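Long-range contacts in ribonuclease VapC (Klebsiella pneumoniae, PDB 7BY3), which probably acts as the RNA-cleaving, magnesium-dependent toxin of a toxin-antitoxin pair, built on the PIN-domain fold: residues Ala6-Asn11 with Gln25-Trp30; Ala35-Thr40 with Ile67-Asp72. One frame throughout, in Å; residues are numbered along the deposited sequence.

Contact 1: residues Ala6-Asn11 with Gln25-Trp30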
loop_
_atom_site.group_PDB
_atom_site.type_symbol
_atom_site.label_atom_id
_atom_site.label_comp_id
_atom_site.label_asym_id
_atom_site.label_seq_id
_atom_site.Cartn_x
_atom_site.Cartn_y
_atom_site.Cartn_z
ATOM N N ALA B 6 -19.024 -2.098 6.370
ATOM C CA ALA B 6 -18.018 -1.831 7.387
ATOM C C ALA B 6 -16.586 -2.108 6.931
ATOM O O ALA B 6 -16.309 -3.117 6.283
ATOM C CB ALA B 6 -18.329 -2.644 8.625
ATOM N N LEU B 7 -15.686 -1.194 7.283
ATOM C CA LEU B 7 -14.248 -1.408 7.150
ATOM C C LEU B 7 -13.628 -1.429 8.542
ATOM O O LEU B 7 -13.770 -0.475 9.305
ATOM C CB LEU B 7 -13.598 -0.319 6.293
ATOM C CG LEU B 7 -12.099 -0.492 6.030
ATOM C CD1 LEU B 7 -11.859 -1.190 4.705
ATOM C CD2 LEU B 7 -11.372 0.839 6.074
ATOM N N PHE B 8 -12.941 -2.516 8.875
ATOM C CA PHE B 8 -12.406 -2.688 10.221
ATOM C C PHE B 8 -10.913 -2.398 10.305
ATOM O O PHE B 8 -10.120 -2.927 9.528
ATOM C CB PHE B 8 -12.696 -4.103 10.725
ATOM C CG PHE B 8 -14.120 -4.305 11.159
ATOM C CD1 PHE B 8 -15.078 -4.736 10.259
ATOM C CD2 PHE B 8 -14.500 -4.050 12.464
ATOM C CE1 PHE B 8 -16.389 -4.915 10.655
ATOM C CE2 PHE B 8 -15.809 -4.228 12.866
ATOM C CZ PHE B 8 -16.754 -4.661 11.960
ATOM N N ASP B 9 -10.543 -1.550 11.260
ATOM C CA ASP B 9 -9.151 -1.180 11.486
ATOM C C ASP B 9 -8.388 -2.332 12.133
ATOM O O ASP B 9 -8.988 -3.243 12.705
ATOM C CB ASP B 9 -9.069 0.078 12.355
ATOM C CG ASP B 9 -7.713 0.758 12.279
ATOM O OD1 ASP B 9 -6.856 0.299 11.495
ATOM O OD2 ASP B 9 -7.507 1.759 12.998
ATOM N N THR B 10 -7.065 -2.283 12.025
ATOM C CA THR B 10 -6.191 -3.367 12.464
ATOM C C THR B 10 -6.386 -3.773 13.927
ATOM O O THR B 10 -6.376 -4.961 14.250
ATOM C CB THR B 10 -4.707 -2.988 12.256
ATOM O OG1 THR B 10 -4.517 -2.511 10.918
ATOM C CG2 THR B 10 -3.804 -4.187 12.496
ATOM N N ASN B 11 -6.571 -2.790 14.804
ATOM C CA ASN B 11 -6.651 -3.053 16.240
ATOM C C ASN B 11 -7.824 -3.953 16.635
ATOM O O ASN B 11 -7.763 -4.653 17.647
ATOM C CB ASN B 11 -6.725 -1.732 17.016
ATOM C CG ASN B 11 -7.848 -0.828 16.536
ATOM O OD1 ASN B 11 -7.632 0.072 15.725
ATOM N ND2 ASN B 11 -9.052 -1.063 17.040
ATOM N N GLN B 25 -18.051 -8.880 19.168
ATOM C CA GLN B 25 -19.262 -8.068 19.160
ATOM C C GLN B 25 -19.167 -6.918 18.168
ATOM O O GLN B 25 -20.180 -6.441 17.663
ATOM C CB GLN B 25 -19.543 -7.521 20.557
ATOM C CG GLN B 25 -19.910 -8.590 21.560
ATOM C CD GLN B 25 -20.258 -8.021 22.915
ATOM O OE1 GLN B 25 -19.982 -6.857 23.205
ATOM N NE2 GLN B 25 -20.868 -8.842 23.757
ATOM N N ALA B 26 -17.947 -6.468 17.900
ATOM C CA ALA B 26 -17.732 -5.399 16.934
ATOM C C ALA B 26 -17.901 -5.927 15.513
ATOM O O ALA B 26 -18.440 -5.242 14.644
ATOM C CB ALA B 26 -16.353 -4.786 17.116
ATOM N N LEU B 27 -17.440 -7.151 15.287
ATOM C CA LEU B 27 -17.507 -7.760 13.965
ATOM C C LEU B 27 -18.894 -8.313 13.646
ATOM O O LEU B 27 -19.263 -8.431 12.480
ATOM C CB LEU B 27 -16.457 -8.863 13.844
ATOM C CG LEU B 27 -15.035 -8.360 13.593
ATOM C CD1 LEU B 27 -14.035 -9.477 13.778
ATOM C CD2 LEU B 27 -14.921 -7.775 12.196
ATOM N N GLU B 28 -19.656 -8.657 14.681
ATOM C CA GLU B 28 -21.028 -9.123 14.494
ATOM C C GLU B 28 -21.995 -7.962 14.305
ATOM O O GLU B 28 -23.080 -8.133 13.755
ATOM C CB GLU B 28 -21.483 -9.975 15.680
ATOM C CG GLU B 28 -20.809 -11.329 15.781
ATOM C CD GLU B 28 -21.279 -12.120 16.986
ATOM O OE1 GLU B 28 -22.175 -11.634 17.707
ATOM O OE2 GLU B 28 -20.749 -13.228 17.213
ATOM N N ALA B 29 -21.588 -6.781 14.754
ATOM C CA ALA B 29 -22.456 -5.609 14.757
ATOM C C ALA B 29 -22.691 -5.046 13.362
ATOM O O ALA B 29 -23.471 -4.112 13.187
ATOM C CB ALA B 29 -21.879 -4.536 15.656
ATOM N N TRP B 30 -22.007 -5.607 12.372
ATOM C CA TRP B 30 -22.117 -5.119 11.004
ATOM C C TRP B 30 -22.368 -6.256 10.021
ATOM O O TRP B 30 -21.896 -7.374 10.225
ATOM C CB TRP B 30 -20.851 -4.349 10.627
ATOM C CG TRP B 30 -20.620 -3.160 11.504
ATOM C CD1 TRP B 30 -20.003 -3.147 12.720
ATOM C CD2 TRP B 30 -21.014 -1.810 11.241
ATOM N NE1 TRP B 30 -19.985 -1.872 13.229
ATOM C CE2 TRP B 30 -20.599 -1.031 12.338
ATOM C CE3 TRP B 30 -21.673 -1.182 10.180
ATOM C CZ2 TRP B 30 -20.823 0.340 12.406
ATOM C CZ3 TRP B 30 -21.894 0.180 10.251
ATOM C CH2 TRP B 30 -21.470 0.926 11.355
#
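Strand 6-8 passes the C-terminal end of helix 21-28 and the turn after it without sharing a backbone hydrogen bond; A6 and W30 come nearest, 6.4 Å between their CA atoms, and F8 and L27 follow at 8.1 Å. F8 carries the contact. Its CG sits beside the backbone N and anti to the carbonyl carbon (chi1 -76°), which sends the ring from the strand toward the helix end. L27 lays one methyl over a ring face: CD2 stands 3.4 Å from the F8 ring centroid and only 4° off the ring normal, a nearly centred CH-pi contact. At the rim, near the ring plane, F8 CZ lies 3.2 Å from the backbone oxygen A26 O, so an aromatic C-H edge meets a helix carbonyl. The same edge turns toward W30 in an offset edge-to-face pair, the F8 ring and the five-membered ring of W30 having planes at 85° and F8 CZ lying 3.7 Å from W30 CD1. The methyl CB of A6 rests 3.6 Å from W30 CB and close to the indole. Backbone bonds join L7 to E103 and I105 of strand 103-105, whose side chains also touch W30. The segment runs on into D9, predicted to bind magnesium, whose OD2 is held by T106. With no hydrogen bond across it, the contact rests on the close fit of L27 CD2 over the F8 face and on a weakly polar C-H edge near A26 O and the W30 face.

Contact 2: residues Ala35-Thr40 with Ile67-Asp72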
loop_
_atom_site.group_PDB
_atom_site.type_symbol
_atom_site.label_atom_id
_atom_site.label_comp_id
_atom_site.label_asym_id
_atom_site.label_seq_id
_atom_site.Cartn_x
_atom_site.Cartn_y
_atom_site.Cartn_z
ATOM N N ALA B 35 -14.964 -5.362 5.389
ATOM C CA ALA B 35 -13.732 -5.091 4.663
ATOM C C ALA B 35 -12.560 -4.706 5.554
ATOM O O ALA B 35 -12.737 -4.216 6.668
ATOM C CB ALA B 35 -13.976 -3.997 3.633
ATOM N N ILE B 36 -11.358 -4.949 5.040
ATOM C CA ILE B 36 -10.126 -4.448 5.633
ATOM C C ILE B 36 -9.187 -3.980 4.526
ATOM O O ILE B 36 -9.288 -4.428 3.385
ATOM C CB ILE B 36 -9.403 -5.512 6.489
ATOM C CG1 ILE B 36 -9.159 -6.785 5.677
ATOM C CG2 ILE B 36 -10.190 -5.823 7.751
ATOM C CD1 ILE B 36 -8.252 -7.773 6.370
ATOM N N SER B 37 -8.287 -3.067 4.866
ATOM C CA SER B 37 -7.252 -2.633 3.938
ATOM C C SER B 37 -6.171 -3.702 3.810
ATOM O O SER B 37 -6.059 -4.584 4.659
ATOM C CB SER B 37 -6.636 -1.308 4.395
ATOM O OG SER B 37 -5.522 -0.957 3.592
ATOM N N LEU B 38 -5.389 -3.632 2.739
ATOM C CA LEU B 38 -4.224 -4.496 2.589
ATOM C C LEU B 38 -3.202 -4.208 3.690
ATOM O O LEU B 38 -2.462 -5.096 4.112
ATOM C CB LEU B 38 -3.590 -4.312 1.207
ATOM C CG LEU B 38 -2.602 -5.380 0.731
ATOM C CD1 LEU B 38 -3.153 -6.786 0.946
ATOM C CD2 LEU B 38 -2.249 -5.156 -0.731
ATOM N N ILE B 39 -3.174 -2.960 4.147
ATOM C CA ILE B 39 -2.314 -2.552 5.254
ATOM C C ILE B 39 -2.633 -3.352 6.510
ATOM O O ILE B 39 -1.734 -3.787 7.228
ATOM C CB ILE B 39 -2.463 -1.047 5.553
ATOM C CG1 ILE B 39 -1.890 -0.222 4.400
ATOM C CG2 ILE B 39 -1.781 -0.686 6.866
ATOM C CD1 ILE B 39 -1.539 1.191 4.776
ATOM N N THR B 40 -3.922 -3.550 6.759
ATOM C CA THR B 40 -4.371 -4.315 7.914
ATOM C C THR B 40 -4.024 -5.794 7.758
ATOM O O THR B 40 -3.586 -6.433 8.712
ATOM C CB THR B 40 -5.888 -4.151 8.137
ATOM O OG1 THR B 40 -6.169 -2.799 8.518
ATOM C CG2 THR B 40 -6.376 -5.081 9.232
ATOM N N ILE B 67 -9.066 -4.752 0.397
ATOM C CA ILE B 67 -8.920 -3.670 -0.563
ATOM C C ILE B 67 -7.469 -3.222 -0.710
ATOM O O ILE B 67 -6.847 -2.756 0.244
ATOM C CB ILE B 67 -9.794 -2.469 -0.161
ATOM C CG1 ILE B 67 -11.218 -2.940 0.147
ATOM C CG2 ILE B 67 -9.790 -1.418 -1.257
ATOM C CD1 ILE B 67 -12.179 -1.830 0.495
ATOM N N ASN B 68 -6.939 -3.374 -1.921
ATOM C CA ASN B 68 -5.573 -2.972 -2.228
ATOM C C ASN B 68 -5.413 -1.458 -2.237
ATOM O O ASN B 68 -6.388 -0.723 -2.390
ATOM C CB ASN B 68 -5.138 -3.537 -3.584
ATOM C CG ASN B 68 -5.310 -5.040 -3.678
ATOM O OD1 ASN B 68 -5.121 -5.764 -2.701
ATOM N ND2 ASN B 68 -5.667 -5.517 -4.865
ATOM N N ILE B 69 -4.176 -0.996 -2.074
ATOM C CA ILE B 69 -3.879 0.424 -2.186
ATOM C C ILE B 69 -3.484 0.746 -3.621
ATOM O O ILE B 69 -2.456 0.285 -4.117
ATOM C CB ILE B 69 -2.752 0.858 -1.227
ATOM C CG1 ILE B 69 -3.059 0.401 0.198
ATOM C CG2 ILE B 69 -2.559 2.369 -1.276
ATOM C CD1 ILE B 69 -1.966 -0.438 0.811
ATOM N N SER B 70 -4.319 1.540 -4.279
ATOM C CA SER B 70 -4.073 1.959 -5.649
ATOM C C SER B 70 -3.878 3.469 -5.705
ATOM O O SER B 70 -3.839 4.133 -4.670
ATOM C CB SER B 70 -5.220 1.528 -6.560
ATOM O OG SER B 70 -6.434 2.130 -6.151
ATOM N N GLN B 71 -3.749 4.002 -6.916
ATOM C CA GLN B 71 -3.347 5.391 -7.116
ATOM C C GLN B 71 -4.250 6.426 -6.436
ATOM O O GLN B 71 -3.751 7.390 -5.856
ATOM C CB GLN B 71 -3.263 5.693 -8.614
ATOM C CG GLN B 71 -2.784 7.098 -8.931
ATOM C CD GLN B 71 -1.399 7.379 -8.379
ATOM O OE1 GLN B 71 -0.436 6.683 -8.700
ATOM N NE2 GLN B 71 -1.294 8.403 -7.541
ATOM N N ASP B 72 -5.564 6.249 -6.503
ATOM C CA ASP B 72 -6.450 7.270 -5.947
ATOM C C ASP B 72 -6.923 6.991 -4.520
ATOM O O ASP B 72 -7.647 7.798 -3.939
ATOM C CB ASP B 72 -7.649 7.496 -6.866
ATOM C CG ASP B 72 -7.394 8.598 -7.883
ATOM O OD1 ASP B 72 -6.237 8.737 -8.335
ATOM O OD2 ASP B 72 -8.344 9.337 -8.217
HETATM O O HOH W 1 -6.269 -0.160 1.397
#
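A short parallel beta bridge within the PIN domain pairs S37 with I67, their CA atoms 4.9 Å apart, just where strand 35-37 turns into helix 38-50. Two backbone hydrogen bonds flank it. I67 N donates to I36 O at 3.0 Å and almost straight (170°), and L38 N donates to I67 O over the same length but more bent (141°), its nitrogen standing above the carbonyl plane. S37 is the N-cap of the helix: OG, anti to the backbone N (chi1 173°), accepts from I39 N at 3.1 Å and so takes up an amide of the first turn. Apolar contacts lie around this polar centre. I69 and I39 meet at about a right angle, I69 CD1 reaching I39 CG1 at 3.6 Å, and the same methyl lies beside L38 CB. A35 CB faces I67 CD1 at the other end, whereas L38 CD2 passes N68 OD1. I92 of helix 88-99 touches both I39 and I69, and I69 also packs on I69 of the second subunit, so the strand exit contributes to the dimer contact. The side chain of I39 is about 7 Å from that of D9, predicted to bind magnesium. A water joins the cap to the bridge, donating to I67 O at 2.9 Å and hydrogen-bonded to S37 OG.

From the N terminus, strand 6-8 leads into helices 10-17 and 21-28, and contact 1 closes that helical excursion by bringing 25-30 back against 6-11. The chain then enters strand 35-37, and contact 2 closes the next loop, through helices 38-50 and 54-61 and strand 65-67, when 67-72 returns beside 35-40. The two loops follow in series, neither nested nor crossed, with centres 16 Å apart on opposite sides of the chain's centre. They still touch: A6 O probably hydrogen-bonds with A35 N, and F8 N with A35 O, joining strands 6-8 and 35-37. Helix 21-28 is thereby linked through both strands to I67, the end of strand 65-67.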